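Local coordinates for putative hemin storage protein (Bordetella bronchiseptica, PDB 6AU1) that cleaves deacetylated poly-beta-1,6-N-acetylglucosamine through its glycoside hydrolase domain, the part held in this chain, and so can probably disrupt bacterial biofilms, at residues R8-D13 with Y335-I340; D13-Y18 with Y45-A50; Q31-M36 with W80-R85. One frame throughout, in Å; residues are numbered along the deposited sequence.

Contact 1. Residues R8-D13 with Y335-I340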
loop_
_atom_site.group_PDB
_atom_site.type_symbol
_atom_site.label_atom_id
_atom_site.label_comp_id
_atom_site.label_asym_id
_atom_site.label_seq_id
_atom_site.Cartn_x
_atom_site.Cartn_y
_atom_site.Cartn_z
ATOM N N ARG A 8 3.571 8.924 12.964
ATOM C CA ARG A 8 4.857 9.162 12.339
ATOM C C ARG A 8 5.340 7.793 11.952
ATOM O O ARG A 8 5.634 6.983 12.823
ATOM C CB ARG A 8 5.831 9.857 13.302
ATOM C CG ARG A 8 5.335 11.207 13.823
ATOM C CD ARG A 8 5.388 12.255 12.718
ATOM N NE ARG A 8 4.549 13.431 12.977
ATOM C CZ ARG A 8 4.888 14.425 13.783
ATOM N NH1 ARG A 8 6.039 14.370 14.435
ATOM N NH2 ARG A 8 4.078 15.457 13.957
ATOM N N ILE A 9 5.358 7.492 10.659
ATOM C CA ILE A 9 5.563 6.100 10.291
ATOM C C ILE A 9 6.787 5.878 9.428
ATOM O O ILE A 9 7.286 6.787 8.769
ATOM C CB ILE A 9 4.311 5.518 9.586
ATOM C CG1 ILE A 9 4.082 6.169 8.217
ATOM C CG2 ILE A 9 3.063 5.698 10.477
ATOM C CD1 ILE A 9 4.765 5.438 7.042
ATOM N N VAL A 10 7.275 4.645 9.459
ATOM C CA VAL A 10 8.397 4.231 8.634
ATOM C C VAL A 10 7.967 2.977 7.905
ATOM O O VAL A 10 7.513 2.023 8.534
ATOM C CB VAL A 10 9.672 3.939 9.474
ATOM C CG1 VAL A 10 10.822 3.484 8.558
ATOM C CG2 VAL A 10 10.087 5.160 10.296
ATOM N N GLN A 11 8.074 2.974 6.582
ATOM C CA GLN A 11 7.734 1.776 5.816
ATOM C C GLN A 11 9.019 1.027 5.469
ATOM O O GLN A 11 9.992 1.620 5.008
ATOM C CB GLN A 11 6.941 2.140 4.564
ATOM C CG GLN A 11 6.418 0.930 3.778
ATOM C CD GLN A 11 5.343 1.325 2.786
ATOM O OE1 GLN A 11 4.451 2.103 3.105
ATOM N NE2 GLN A 11 5.419 0.788 1.582
ATOM N N VAL A 12 9.011 -0.281 5.702
ATOM C CA VAL A 12 10.235 -1.080 5.670
ATOM C C VAL A 12 10.119 -2.291 4.756
ATOM O O VAL A 12 9.139 -3.043 4.833
ATOM C CB VAL A 12 10.590 -1.563 7.093
ATOM C CG1 VAL A 12 11.730 -2.574 7.070
ATOM C CG2 VAL A 12 10.932 -0.362 7.992
ATOM N N ASP A 13 11.129 -2.484 3.903
ATOM C CA ASP A 13 11.184 -3.633 3.007
ATOM C C ASP A 13 11.836 -4.825 3.678
ATOM O O ASP A 13 12.985 -4.734 4.098
ATOM C CB ASP A 13 11.977 -3.296 1.736
ATOM C CG ASP A 13 11.384 -2.152 0.975
ATOM O OD1 ASP A 13 10.338 -2.367 0.319
ATOM O OD2 ASP A 13 11.964 -1.039 1.019
ATOM N N TYR A 335 9.244 6.257 3.168
ATOM C CA TYR A 335 9.536 4.959 2.576
ATOM C C TYR A 335 10.672 5.185 1.584
ATOM O O TYR A 335 10.623 6.143 0.821
ATOM C CB TYR A 335 8.297 4.387 1.867
ATOM C CG TYR A 335 8.574 3.106 1.114
ATOM C CD1 TYR A 335 9.039 1.978 1.780
ATOM C CD2 TYR A 335 8.359 3.015 -0.260
ATOM C CE1 TYR A 335 9.295 0.787 1.087
ATOM C CE2 TYR A 335 8.609 1.837 -0.957
ATOM C CZ TYR A 335 9.082 0.725 -0.275
ATOM O OH TYR A 335 9.337 -0.445 -0.970
ATOM N N PRO A 336 11.712 4.325 1.587
ATOM C CA PRO A 336 12.029 3.173 2.427
ATOM C C PRO A 336 13.063 3.511 3.493
ATOM O O PRO A 336 13.728 4.545 3.407
ATOM C CB PRO A 336 12.616 2.183 1.417
ATOM C CG PRO A 336 13.437 3.114 0.506
ATOM C CD PRO A 336 12.697 4.467 0.495
ATOM N N ASP A 337 13.207 2.646 4.483
ATOM C CA ASP A 337 14.322 2.794 5.404
ATOM C C ASP A 337 15.496 1.967 4.896
ATOM O O ASP A 337 15.412 0.733 4.798
ATOM C CB ASP A 337 13.932 2.373 6.814
ATOM C CG ASP A 337 14.936 2.849 7.841
ATOM O OD1 ASP A 337 14.994 4.073 8.057
ATOM O OD2 ASP A 337 15.689 2.013 8.380
ATOM N N ASP A 338 16.582 2.647 4.542
ATOM C CA ASP A 338 17.791 1.959 4.097
ATOM C C ASP A 338 18.696 1.800 5.305
ATOM O O ASP A 338 19.669 2.544 5.475
ATOM C CB ASP A 338 18.479 2.750 2.976
ATOM C CG ASP A 338 19.605 1.982 2.303
ATOM O OD1 ASP A 338 19.953 0.866 2.745
ATOM O OD2 ASP A 338 20.165 2.523 1.326
ATOM N N PHE A 339 18.358 0.838 6.159
ATOM C CA PHE A 339 19.019 0.724 7.459
ATOM C C PHE A 339 20.484 0.312 7.356
ATOM O O PHE A 339 21.284 0.634 8.235
ATOM C CB PHE A 339 18.254 -0.257 8.361
ATOM C CG PHE A 339 17.775 -1.484 7.651
ATOM C CD1 PHE A 339 18.593 -2.593 7.541
ATOM C CD2 PHE A 339 16.506 -1.522 7.078
ATOM C CE1 PHE A 339 18.167 -3.724 6.880
ATOM C CE2 PHE A 339 16.078 -2.659 6.411
ATOM C CZ PHE A 339 16.910 -3.756 6.322
ATOM N N ILE A 340 20.851 -0.385 6.288
ATOM C CA ILE A 340 22.243 -0.789 6.123
ATOM C C ILE A 340 23.139 0.403 5.760
ATOM O O ILE A 340 24.289 0.483 6.195
ATOM C CB ILE A 340 22.379 -1.889 5.057
ATOM C CG1 ILE A 340 21.548 -3.112 5.457
ATOM C CG2 ILE A 340 23.836 -2.288 4.873
ATOM C CD1 ILE A 340 21.809 -4.336 4.606
HETATM O O HOH W 1 13.076 -0.465 3.599
#
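Tyr335 and Asp13 make the shortest polar link between the two segments: Tyr335 OH donates to Asp13 OD1 at 2.5 Å, meeting the syn lone pair of that oxygen. The carboxylate and phenol ring are inclined at 55°, and Asp13 OD2 lies 3.2 Å from Tyr335 CE1. A water bridges the same junction, accepting from Asp13 N at 2.8 Å and donating to Asp13 OD2 and to Asp337 O. Thus OD1 is bonded by Tyr335 OH and OD2 by the water, with Pro336 CB packed against OD2 at 3.3 Å. The direct backbone bond, Asp337 N to Gln11 O, is weak at 3.4 Å with an N-H...O angle of 137°.

Gln11 lays its side chain over one face of the Tyr335 ring. Gln11 CG is 3.5 Å from Tyr335 CD1, while Gln11 O meets the ring edge in its plane. With CG anti to the backbone N (chi1 174°), Tyr335 sends its ring along strand 8-12 toward Asp13; Trp93 and Trp306 pack on the same ring. Apolar contact is thinner: Val10 CG1 touches Asp337 CB at 3.7 Å, and Val12 CG1 comes to 4.4 Å from Phe339 CE2. The Asp337 carboxylate turns to Tyr334 and Arg35.

A cis peptide precedes Pro336 and helps bend the chain away as strand 332-335 ends. Strand 8-12 pairs in parallel with 332-335 as well as with 43-47, so first and last strands meet as in the closure of a TIM barrel, here at their C-terminal ends, where barrels of this kind carry their active sites.

Contact 2. Residues D13-Y18 with Y45-A50. With SO4 (sulfate ion), chain C.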
loop_
_atom_site.group_PDB
_atom_site.type_symbol
_atom_site.label_atom_id
_atom_site.label_comp_id
_atom_site.label_asym_id
_atom_site.label_seq_id
_atom_site.Cartn_x
_atom_site.Cartn_y
_atom_site.Cartn_z
ATOM N N ASP A 13 11.129 -2.484 3.903
ATOM C CA ASP A 13 11.184 -3.633 3.007
ATOM C C ASP A 13 11.836 -4.825 3.678
ATOM O O ASP A 13 12.985 -4.734 4.098
ATOM C CB ASP A 13 11.977 -3.296 1.736
ATOM C CG ASP A 13 11.384 -2.152 0.975
ATOM O OD1 ASP A 13 10.338 -2.367 0.319
ATOM O OD2 ASP A 13 11.964 -1.039 1.019
ATOM N N LEU A 14 11.114 -5.939 3.780
ATOM C CA LEU A 14 11.761 -7.194 4.171
ATOM C C LEU A 14 12.734 -7.643 3.080
ATOM O O LEU A 14 13.640 -8.442 3.342
ATOM C CB LEU A 14 10.736 -8.291 4.437
ATOM C CG LEU A 14 10.621 -8.707 5.906
ATOM C CD1 LEU A 14 10.388 -7.498 6.744
ATOM C CD2 LEU A 14 9.523 -9.729 6.141
ATOM N N ASP A 15 12.534 -7.160 1.852
ATOM C CA ASP A 15 13.487 -7.435 0.777
ATOM C C ASP A 15 14.880 -6.883 1.120
ATOM O O ASP A 15 15.879 -7.368 0.604
ATOM C CB ASP A 15 13.012 -6.844 -0.563
ATOM C CG ASP A 15 11.754 -7.515 -1.094
ATOM O OD1 ASP A 15 11.516 -8.700 -0.772
ATOM O OD2 ASP A 15 11.009 -6.855 -1.852
ATOM N N TYR A 16 14.938 -5.873 1.989
ATOM C CA TYR A 16 16.222 -5.308 2.414
ATOM C C TYR A 16 16.851 -6.123 3.547
ATOM O O TYR A 16 18.070 -6.090 3.742
ATOM C CB TYR A 16 16.071 -3.860 2.901
ATOM C CG TYR A 16 15.920 -2.759 1.860
ATOM C CD1 TYR A 16 15.649 -3.032 0.520
ATOM C CD2 TYR A 16 16.042 -1.418 2.242
ATOM C CE1 TYR A 16 15.499 -2.000 -0.404
ATOM C CE2 TYR A 16 15.901 -0.382 1.317
ATOM C CZ TYR A 16 15.627 -0.677 0.006
ATOM O OH TYR A 16 15.489 0.363 -0.894
ATOM N N ILE A 17 16.014 -6.817 4.309
ATOM C CA ILE A 17 16.481 -7.635 5.436
ATOM C C ILE A 17 16.959 -9.002 4.959
ATOM O O ILE A 17 18.006 -9.505 5.404
ATOM C CB ILE A 17 15.365 -7.838 6.483
ATOM C CG1 ILE A 17 14.857 -6.480 6.992
ATOM C CG2 ILE A 17 15.838 -8.767 7.626
ATOM C CD1 ILE A 17 13.661 -6.573 7.921
ATOM N N TYR A 18 16.173 -9.612 4.074
ATOM C CA TYR A 18 16.454 -10.967 3.584
ATOM C C TYR A 18 17.889 -11.146 3.101
ATOM O O TYR A 18 18.425 -10.283 2.406
ATOM C CB TYR A 18 15.500 -11.338 2.430
ATOM C CG TYR A 18 15.880 -12.673 1.824
ATOM C CD1 TYR A 18 15.566 -13.854 2.472
ATOM C CD2 TYR A 18 16.604 -12.748 0.638
ATOM C CE1 TYR A 18 15.938 -15.086 1.950
ATOM C CE2 TYR A 18 16.982 -13.979 0.104
ATOM C CZ TYR A 18 16.643 -15.140 0.766
ATOM O OH TYR A 18 17.011 -16.372 0.256
ATOM N N TYR A 45 5.401 0.176 8.960
ATOM C CA TYR A 45 4.622 -0.534 7.960
ATOM C C TYR A 45 5.531 -1.590 7.343
ATOM O O TYR A 45 6.437 -1.249 6.593
ATOM C CB TYR A 45 4.108 0.420 6.877
ATOM C CG TYR A 45 3.073 1.429 7.343
ATOM C CD1 TYR A 45 2.519 1.370 8.616
ATOM C CD2 TYR A 45 2.616 2.416 6.474
ATOM C CE1 TYR A 45 1.558 2.304 9.022
ATOM C CE2 TYR A 45 1.662 3.337 6.864
ATOM C CZ TYR A 45 1.132 3.274 8.130
ATOM O OH TYR A 45 0.178 4.200 8.502
ATOM N N LEU A 46 5.300 -2.855 7.681
ATOM C CA LEU A 46 6.288 -3.891 7.421
ATOM C C LEU A 46 5.873 -4.819 6.263
ATOM O O LEU A 46 4.844 -5.486 6.326
ATOM C CB LEU A 46 6.525 -4.699 8.707
ATOM C CG LEU A 46 7.668 -5.710 8.620
ATOM C CD1 LEU A 46 8.998 -4.972 8.441
ATOM C CD2 LEU A 46 7.696 -6.560 9.896
ATOM N N GLN A 47 6.692 -4.847 5.214
ATOM C CA GLN A 47 6.451 -5.690 4.036
ATOM C C GLN A 47 6.282 -7.160 4.411
ATOM O O GLN A 47 7.159 -7.732 5.061
ATOM C CB GLN A 47 7.623 -5.543 3.067
ATOM C CG GLN A 47 7.344 -6.018 1.640
ATOM C CD GLN A 47 8.614 -6.058 0.803
ATOM O OE1 GLN A 47 9.717 -6.140 1.337
ATOM N NE2 GLN A 47 8.460 -6.026 -0.519
ATOM N N ALA A 48 5.175 -7.780 3.994
ATOM C CA ALA A 48 4.948 -9.190 4.319
ATOM C C ALA A 48 5.112 -10.085 3.088
ATOM O O ALA A 48 5.037 -11.316 3.190
ATOM C CB ALA A 48 3.548 -9.373 4.936
ATOM N N PHE A 49 5.336 -9.442 1.940
ATOM C CA PHE A 49 5.480 -10.113 0.637
ATOM C C PHE A 49 6.865 -9.830 0.048
ATOM O O PHE A 49 7.529 -8.878 0.457
ATOM C CB PHE A 49 4.383 -9.628 -0.329
ATOM C CG PHE A 49 4.464 -8.155 -0.654
ATOM C CD1 PHE A 49 3.993 -7.203 0.245
ATOM C CD2 PHE A 49 5.017 -7.725 -1.858
ATOM C CE1 PHE A 49 4.057 -5.839 -0.048
ATOM C CE2 PHE A 49 5.096 -6.372 -2.159
ATOM C CZ PHE A 49 4.613 -5.420 -1.250
ATOM N N ALA A 50 7.309 -10.652 -0.902
ATOM C CA ALA A 50 8.611 -10.435 -1.519
ATOM C C ALA A 50 8.456 -9.815 -2.907
ATOM O O ALA A 50 7.638 -10.263 -3.705
ATOM C CB ALA A 50 9.380 -11.738 -1.610
HETATM S S SO4 C . 16.561 -16.039 -3.231
HETATM O O1 SO4 C . 15.244 -16.145 -2.605
HETATM O O2 SO4 C . 16.721 -14.713 -3.824
HETATM O O3 SO4 C . 16.670 -17.055 -4.286
HETATM O O4 SO4 C . 17.610 -16.246 -2.238
#
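Gln47 turns its amide toward the short, weakly bonded helical turn around 14-17, and Asp15 meets both ends of that amide. Gln47 OE1 accepts from Asp15 N at 3.0 Å, a fairly straight bond with an N-H...O angle of 159°, and Leu14 N lies 2.8 Å from the same oxygen. Gln47 NE2 donates in return to Asp15 OD2, also at 3.0 Å. The two flat groups are steeply turned against each other: the carboxylate oxygen lies close to the plane of the amide, but the nitrogen reaches Asp15 OD2 from 62° above the carboxylate plane. Gln47 gets there by an extended chain with CG anti to its own N (chi1 -163°), and its CG rests on one face of the Phe49 ring.

Beside the amide, Leu14 and Leu46 cross at about a right angle. Leu14 CD1 and Leu46 CD1 are modelled only 3.3 Å apart, and the first torsion of Leu14 is not staggered, so the exact placing of its methyls is doubtful. They border Gln47 O, a buried carbonyl oxygen without a polar partner in the model. Asp15 OD1 lies 3.5 Å from Ala50 CA and accepts a hydrogen bond from Tyr62 OH, while OD2 is also bonded by Asp51 N. At the far end of the turn, Tyr18 OH donates to sulfate O4 at 2.6 Å; the ion, probably from the crystallisation liquor, is held by Arg71 as well.

The donors and acceptors settle which way round the amide lies: its oxygen faces backbone N-H at the start of the turn, its nitrogen a carboxylate. The oxygen's partial charge would probably suit the N-terminal N-H groups of this short turn.

Contact 3. Residues Q31-M36 with W80-R85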
loop_
_atom_site.group_PDB
_atom_site.type_symbol
_atom_site.label_atom_id
_atom_site.label_comp_id
_atom_site.label_asym_id
_atom_site.label_seq_id
_atom_site.Cartn_x
_atom_site.Cartn_y
_atom_site.Cartn_z
ATOM N N GLN A 31 20.412 -3.948 12.648
ATOM C CA GLN A 31 20.575 -2.546 12.267
ATOM C C GLN A 31 19.228 -1.840 12.182
ATOM O O GLN A 31 19.103 -0.673 12.570
ATOM C CB GLN A 31 21.308 -2.422 10.932
ATOM C CG GLN A 31 22.795 -2.739 11.006
ATOM C CD GLN A 31 23.523 -2.363 9.726
ATOM O OE1 GLN A 31 23.217 -2.878 8.650
ATOM N NE2 GLN A 31 24.480 -1.445 9.836
ATOM N N LEU A 32 18.226 -2.551 11.676
ATOM C CA LEU A 32 16.880 -1.991 11.592
ATOM C C LEU A 32 16.334 -1.697 12.986
ATOM O O LEU A 32 15.855 -0.588 13.257
ATOM C CB LEU A 32 15.942 -2.941 10.843
ATOM C CG LEU A 32 14.462 -2.564 10.913
ATOM C CD1 LEU A 32 14.201 -1.236 10.193
ATOM C CD2 LEU A 32 13.581 -3.678 10.352
ATOM N N ILE A 33 16.422 -2.684 13.874
ATOM C CA ILE A 33 15.883 -2.541 15.217
ATOM C C ILE A 33 16.519 -1.350 15.926
ATOM O O ILE A 33 15.822 -0.554 16.564
ATOM C CB ILE A 33 16.097 -3.820 16.065
ATOM C CG1 ILE A 33 15.394 -5.028 15.429
ATOM C CG2 ILE A 33 15.620 -3.606 17.490
ATOM C CD1 ILE A 33 13.923 -4.802 15.076
ATOM N N ASP A 34 17.837 -1.214 15.800
ATOM C CA ASP A 34 18.540 -0.099 16.437
ATOM C C ASP A 34 18.041 1.259 15.945
ATOM O O ASP A 34 17.866 2.188 16.739
ATOM C CB ASP A 34 20.047 -0.197 16.207
ATOM C CG ASP A 34 20.689 -1.303 17.020
ATOM O OD1 ASP A 34 20.032 -1.817 17.951
ATOM O OD2 ASP A 34 21.853 -1.652 16.732
ATOM N N ARG A 35 17.836 1.378 14.638
ATOM C CA ARG A 35 17.356 2.627 14.061
ATOM C C ARG A 35 15.931 2.940 14.499
ATOM O O ARG A 35 15.609 4.089 14.797
ATOM C CB ARG A 35 17.423 2.576 12.532
ATOM C CG ARG A 35 18.816 2.766 11.972
ATOM C CD ARG A 35 18.847 2.415 10.482
ATOM N NE ARG A 35 17.968 3.258 9.672
ATOM C CZ ARG A 35 18.274 4.501 9.303
ATOM N NH1 ARG A 35 19.421 5.046 9.689
ATOM N NH2 ARG A 35 17.431 5.210 8.559
ATOM N N MET A 36 15.072 1.926 14.533
ATOM C CA MET A 36 13.687 2.166 14.934
ATOM C C MET A 36 13.570 2.480 16.428
ATOM O O MET A 36 12.729 3.288 16.833
ATOM C CB MET A 36 12.807 0.975 14.551
ATOM C CG MET A 36 12.693 0.756 13.026
ATOM S SD MET A 36 12.072 2.189 12.101
ATOM C CE MET A 36 13.581 2.952 11.512
ATOM N N TRP A 80 7.794 -9.241 15.674
ATOM C CA TRP A 80 7.949 -9.381 17.125
ATOM C C TRP A 80 9.123 -8.548 17.652
ATOM O O TRP A 80 9.038 -7.948 18.729
ATOM C CB TRP A 80 8.139 -10.860 17.526
ATOM C CG TRP A 80 6.842 -11.594 17.795
ATOM C CD1 TRP A 80 6.403 -12.748 17.192
ATOM C CD2 TRP A 80 5.811 -11.206 18.715
ATOM N NE1 TRP A 80 5.171 -13.108 17.702
ATOM C CE2 TRP A 80 4.787 -12.177 18.632
ATOM C CE3 TRP A 80 5.663 -10.143 19.613
ATOM C CZ2 TRP A 80 3.631 -12.107 19.408
ATOM C CZ3 TRP A 80 4.513 -10.076 20.376
ATOM C CH2 TRP A 80 3.515 -11.054 20.271
ATOM N N GLN A 81 10.225 -8.511 16.908
ATOM C CA GLN A 81 11.388 -7.782 17.403
ATOM C C GLN A 81 11.155 -6.280 17.358
ATOM O O GLN A 81 11.582 -5.571 18.267
ATOM C CB GLN A 81 12.646 -8.146 16.624
ATOM C CG GLN A 81 13.084 -9.580 16.871
ATOM C CD GLN A 81 14.581 -9.766 16.787
ATOM O OE1 GLN A 81 15.349 -8.821 16.959
ATOM N NE2 GLN A 81 15.007 -10.996 16.520
ATOM N N LEU A 82 10.501 -5.798 16.300
ATOM C CA LEU A 82 10.100 -4.392 16.258
ATOM C C LEU A 82 9.206 -4.035 17.445
ATOM O O LEU A 82 9.427 -3.016 18.113
ATOM C CB LEU A 82 9.382 -4.075 14.943
ATOM C CG LEU A 82 10.311 -3.893 13.743
ATOM C CD1 LEU A 82 9.485 -3.803 12.473
ATOM C CD2 LEU A 82 11.173 -2.639 13.908
ATOM N N LYS A 83 8.214 -4.882 17.725
ATOM C CA LYS A 83 7.286 -4.608 18.822
ATOM C C LYS A 83 7.978 -4.610 20.179
ATOM O O LYS A 83 7.790 -3.690 20.983
ATOM C CB LYS A 83 6.131 -5.621 18.827
ATOM C CG LYS A 83 5.181 -5.439 17.643
ATOM C CD LYS A 83 3.964 -6.360 17.716
ATOM C CE LYS A 83 3.086 -6.056 18.929
ATOM N NZ LYS A 83 2.598 -4.645 18.969
ATOM N N THR A 84 8.779 -5.637 20.436
ATOM C CA THR A 84 9.326 -5.825 21.770
ATOM C C THR A 84 10.604 -5.035 22.025
ATOM O O THR A 84 10.830 -4.574 23.147
ATOM C CB THR A 84 9.598 -7.317 22.050
ATOM O OG1 THR A 84 10.597 -7.806 21.147
ATOM C CG2 THR A 84 8.324 -8.112 21.863
ATOM N N ARG A 85 11.443 -4.879 21.006
ATOM C CA ARG A 85 12.736 -4.219 21.200
ATOM C C ARG A 85 12.692 -2.727 20.855
ATOM O O ARG A 85 13.340 -1.917 21.518
ATOM C CB ARG A 85 13.830 -4.912 20.377
ATOM C CG ARG A 85 14.056 -6.387 20.731
ATOM C CD ARG A 85 15.296 -6.962 20.049
ATOM N NE ARG A 85 15.495 -8.369 20.403
ATOM C CZ ARG A 85 16.579 -9.082 20.103
ATOM N NH1 ARG A 85 17.583 -8.527 19.438
ATOM N NH2 ARG A 85 16.659 -10.354 20.478
#
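The helical segments carrying Ile33 and Leu82 run in roughly the same direction, crossing at -36° with their axes 9.9 Å apart at the closest approach, and these two residues bring the backbones nearest, CA to CA 6.2 Å. The contact is apolar packing, side chain on side chain and, at Ile33 CD1, on backbone of the second helix; the area buried is modest, 240 Å².

Ile33 is the main contributor and uses both its branches. Its CG1 stands anti to the carbonyl carbon and carries CD1 onto the second helix, where Ile33 CD1 lies 3.7 Å from Leu82 CD2 and 3.9 Å from Gln81 CB. The other branch, anti to the backbone N, puts Ile33 CG2 against Arg85 CB at 3.6 Å. Thus the isoleucine fits among three side chains spread over one turn, crossing that of Gln81 at about a right angle and those of Leu82 and Arg85 more slantwise. Leu82 answers with a single methyl: besides Ile33, its CD2 meets Met36 CG at 3.8 Å and, more loosely, Leu32 CD2 at 4.4 Å. Met36 bends beyond CG, so its sulfur end turns away from the second helix.

At the more exposed margin, Gln81 OE1 lies 3.2 Å above the plane of the Arg85 guanidinium, offset toward its rim. Within the same helix, Trp80 O accepts from both Thr84 N and Thr84 OG1, which approach from opposite faces of the carbonyl plane.

Beneath the interface lie the barrel strands: Val44 of strand 43-47 touches both Met36 and Leu82, Val10 and Val12 of strand 8-12 lie under Met36 and Leu32, and Val90 of strand 89-94 touches Leu82. Helices 22-39 and 75-86 are neighbours in the outer layer, connecting strand 8-12 to 43-47 and 43-47 to 89-94 in consecutive beta-alpha-beta units.

How the contacts relate
Contacts 1 and 2 share Asp13, have centres about 10 Å apart, and are joined through the sheet, where Val10 O and Tyr45 N (2.8 Å) and Val12 N and Tyr45 O (2.9 Å) probably bond. Contact 3 belongs to the outer helical layer, its centre about 12 Å from that of contact 1 and 14 Å from that of contact 2. A salt bridge from Arg35 NH2 to Asp337 OD1, 2.7 Å, ties it to contact 1; Ile17 CD1 reaches Leu32 CD2 at 3.8 Å from contact 2. Contacts 1 and 2 thus edge the strand ends where a TIM-barrel active site is expected, whereas contact 3 lies outside the barrel wall.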